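Local coordinates for protein imidazoleglycerol-phosphate dehydratase (Pyrococcus furiosus, PDB 5DNL) that catalyses the dehydration of imidazoleglycerol phosphate to imidazoleacetol phosphate, the sixth step of histidine biosynthesis, at residues 136-141 against 145-150. Residues are numbered along the deposited sequence; the frame is centred on the assembly and turned at random.
Sequences IKQLSG and HHIVEA. With MN (manganese (II) ion), chain E; MN (manganese (II) ion), chain D; 5DL ([(2S)-2-hydroxy-3-(1H-1,2,4-triazol-1-yl)propyl]phosphonic acid), chain F.
Ile147 reaches from its helix onto the side-chain amide of Gln138, and this crossing, at about a right angle, makes most of the contact. Along the isoleucine, CB lies 4.2 Å from Gln138 OE1. The CG2 branch comes closer to that oxygen, at 3.4 Å, while CG1 passes 3.8 Å from it. With chi1 at -68°, CG1 is anti to the carbonyl carbon, and the terminal methyl CD1 carries on to the amide, 3.4 Å from Gln138 OE1 and 3.7 Å from Gln138 NE2. CD1 also meets the backbone beyond the strand, 4.0 Å from Gly141 C, where the backbone angles already call for glycine and a CB would also be tight against CG1. Gln138 is stretched out, CG anti to the backbone N (chi1 180°), and its OE1 accepts a hydrogen bond from the backbone N of Asn106, which limits rotation of the amide. Shortening Gln138 to an alanine would take away the amide under CD1 and CG2, and is likely to leave Asn106 N without its acceptor.

On the same helix, His145, His146 and Glu149 form a His-His-x-x-Glu motif, matched by His52, His53 and Glu56 of a second subunit, that builds the inhibitor-bound dimanganese site between subunits. His145 NE2 binds one ion at 2.3 Å, with Glu149 OE1, inhibitor N1 and O13, His29 of the same chain and that subunit's His53. His146 NE2 and triazole N4 bind the other, with a water and the second subunit's His52, Glu56 and Glu121. ND1 of His145 bonds Glu111 and ND1 of His146 bonds Asp86, a second shell that should help set the ring rotations. The contact thus joins strand 133-140, flanked by strands 87-94 and 100-104, to the start of helix 144-162, which turns Glu149 to helix 25-38.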
loop_
_atom_site.group_PDB
_atom_site.type_symbol
_atom_site.label_atom_id
_atom_site.label_comp_id
_atom_site.label_asym_id
_atom_site.label_seq_id
_atom_site.Cartn_x
_atom_site.Cartn_y
_atom_site.Cartn_z
ATOM N N ILE A 136 -20.326 18.491 -23.074
ATOM C CA ILE A 136 -21.382 18.012 -22.167
ATOM C C ILE A 136 -20.624 17.547 -20.928
ATOM O O ILE A 136 -19.865 16.585 -21.025
ATOM C CB ILE A 136 -22.187 16.814 -22.726
ATOM C CG1 ILE A 136 -22.750 17.067 -24.135
ATOM C CG2 ILE A 136 -23.334 16.467 -21.779
ATOM C CD1 ILE A 136 -23.715 18.221 -24.238
ATOM N N LYS A 137 -20.812 18.221 -19.795
ATOM C CA LYS A 137 -20.061 17.913 -18.579
ATOM C C LYS A 137 -21.030 17.712 -17.446
ATOM O O LYS A 137 -21.641 18.663 -16.943
ATOM C CB LYS A 137 -19.043 19.004 -18.239
ATOM C CG LYS A 137 -18.136 18.593 -17.081
ATOM C CD LYS A 137 -17.054 19.618 -16.814
ATOM C CE LYS A 137 -15.956 19.035 -15.928
ATOM N NZ LYS A 137 -14.985 18.245 -16.744
ATOM N N GLN A 138 -21.171 16.462 -17.037
ATOM C CA GLN A 138 -21.969 16.158 -15.869
ATOM C C GLN A 138 -21.303 16.706 -14.607
ATOM O O GLN A 138 -20.133 16.408 -14.341
ATOM C CB GLN A 138 -22.177 14.658 -15.752
ATOM C CG GLN A 138 -22.993 14.216 -14.555
ATOM C CD GLN A 138 -23.259 12.740 -14.583
ATOM O OE1 GLN A 138 -23.385 12.142 -15.642
ATOM N NE2 GLN A 138 -23.306 12.131 -13.405
ATOM N N LEU A 139 -22.032 17.513 -13.833
ATOM C CA LEU A 139 -21.564 18.028 -12.548
ATOM C C LEU A 139 -22.039 17.197 -11.365
ATOM O O LEU A 139 -21.323 17.085 -10.373
ATOM C CB LEU A 139 -22.036 19.471 -12.366
ATOM C CG LEU A 139 -21.650 20.400 -13.518
ATOM C CD1 LEU A 139 -22.190 21.790 -13.285
ATOM C CD2 LEU A 139 -20.140 20.426 -13.736
ATOM N N SER A 140 -23.249 16.637 -11.466
ATOM C CA SER A 140 -23.826 15.747 -10.466
ATOM C C SER A 140 -24.779 14.804 -11.176
ATOM O O SER A 140 -25.263 15.107 -12.264
ATOM C CB SER A 140 -24.617 16.529 -9.419
ATOM O OG SER A 140 -23.841 17.552 -8.839
ATOM N N GLY A 141 -25.060 13.675 -10.541
ATOM C CA GLY A 141 -26.159 12.831 -10.965
ATOM C C GLY A 141 -25.842 11.364 -10.965
ATOM O O GLY A 141 -24.687 10.954 -10.973
ATOM N N HIS A 145 -31.645 8.517 -17.355
ATOM C CA HIS A 145 -32.658 9.309 -18.064
ATOM C C HIS A 145 -32.508 10.766 -17.662
ATOM O O HIS A 145 -32.544 11.660 -18.522
ATOM C CB HIS A 145 -34.037 8.775 -17.668
ATOM C CG HIS A 145 -35.206 9.326 -18.421
ATOM N ND1 HIS A 145 -36.244 8.507 -18.800
ATOM C CD2 HIS A 145 -35.580 10.582 -18.754
ATOM C CE1 HIS A 145 -37.185 9.228 -19.386
ATOM N NE2 HIS A 145 -36.812 10.488 -19.365
ATOM N N HIS A 146 -32.331 11.030 -16.368
ATOM C CA HIS A 146 -32.203 12.412 -15.896
ATOM C C HIS A 146 -30.946 13.075 -16.487
ATOM O O HIS A 146 -30.987 14.227 -16.918
ATOM C CB HIS A 146 -32.164 12.489 -14.386
ATOM C CG HIS A 146 -33.420 12.015 -13.729
ATOM N ND1 HIS A 146 -33.472 11.665 -12.396
ATOM C CD2 HIS A 146 -34.669 11.825 -14.221
ATOM C CE1 HIS A 146 -34.702 11.306 -12.089
ATOM N NE2 HIS A 146 -35.446 11.373 -13.177
ATOM N N ILE A 147 -29.846 12.329 -16.535
ATOM C CA ILE A 147 -28.583 12.841 -17.080
ATOM C C ILE A 147 -28.714 13.133 -18.572
ATOM O O ILE A 147 -28.355 14.225 -19.036
ATOM C CB ILE A 147 -27.413 11.864 -16.801
ATOM C CG1 ILE A 147 -27.118 11.821 -15.305
ATOM C CG2 ILE A 147 -26.172 12.268 -17.576
ATOM C CD1 ILE A 147 -26.301 10.619 -14.850
ATOM N N VAL A 148 -29.208 12.160 -19.327
ATOM C CA VAL A 148 -29.272 12.295 -20.787
ATOM C C VAL A 148 -30.317 13.364 -21.162
ATOM O O VAL A 148 -30.059 14.222 -22.021
ATOM C CB VAL A 148 -29.537 10.950 -21.450
ATOM C CG1 VAL A 148 -29.759 11.084 -22.952
ATOM C CG2 VAL A 148 -28.363 10.010 -21.210
ATOM N N GLU A 149 -31.490 13.337 -20.527
ATOM C CA GLU A 149 -32.490 14.359 -20.852
ATOM C C GLU A 149 -31.994 15.754 -20.462
ATOM O O GLU A 149 -32.230 16.701 -21.202
ATOM C CB GLU A 149 -33.861 14.058 -20.232
ATOM C CG GLU A 149 -34.967 14.954 -20.759
ATOM C CD GLU A 149 -36.330 14.594 -20.270
ATOM O OE1 GLU A 149 -36.528 13.493 -19.694
ATOM O OE2 GLU A 149 -37.206 15.485 -20.421
ATOM N N ALA A 150 -31.326 15.908 -19.317
ATOM C CA ALA A 150 -30.744 17.204 -18.980
ATOM C C ALA A 150 -29.756 17.679 -20.054
ATOM O O ALA A 150 -29.724 18.853 -20.400
ATOM C CB ALA A 150 -30.081 17.166 -17.614
HETATM MN MN MN E . -38.294 12.291 -19.555
HETATM MN MN MN D . -37.689 10.871 -13.164
HETATM N N1 5DL F . -38.118 12.385 -17.324
HETATM C C3 5DL F . -38.327 13.302 -15.282
HETATM N N2 5DL F . -38.356 13.527 -16.600
HETATM C C8 5DL F . -40.010 16.383 -18.550
HETATM C C7 5DL F . -39.845 14.947 -18.048
HETATM C C6 5DL F . -38.600 14.843 -17.181
HETATM C C5 5DL F . -37.950 11.462 -16.371
HETATM O O10 5DL F . -41.089 17.184 -16.231
HETATM P P9 5DL F . -40.142 17.668 -17.276
HETATM O O11 5DL F . -40.597 18.921 -17.985
HETATM O O12 5DL F . -38.762 17.923 -16.686
HETATM O O13 5DL F . -39.735 14.024 -19.142
HETATM N N4 5DL F . -38.068 11.970 -15.123
HETATM O O HOH W 1 -38.257 12.807 -12.278
#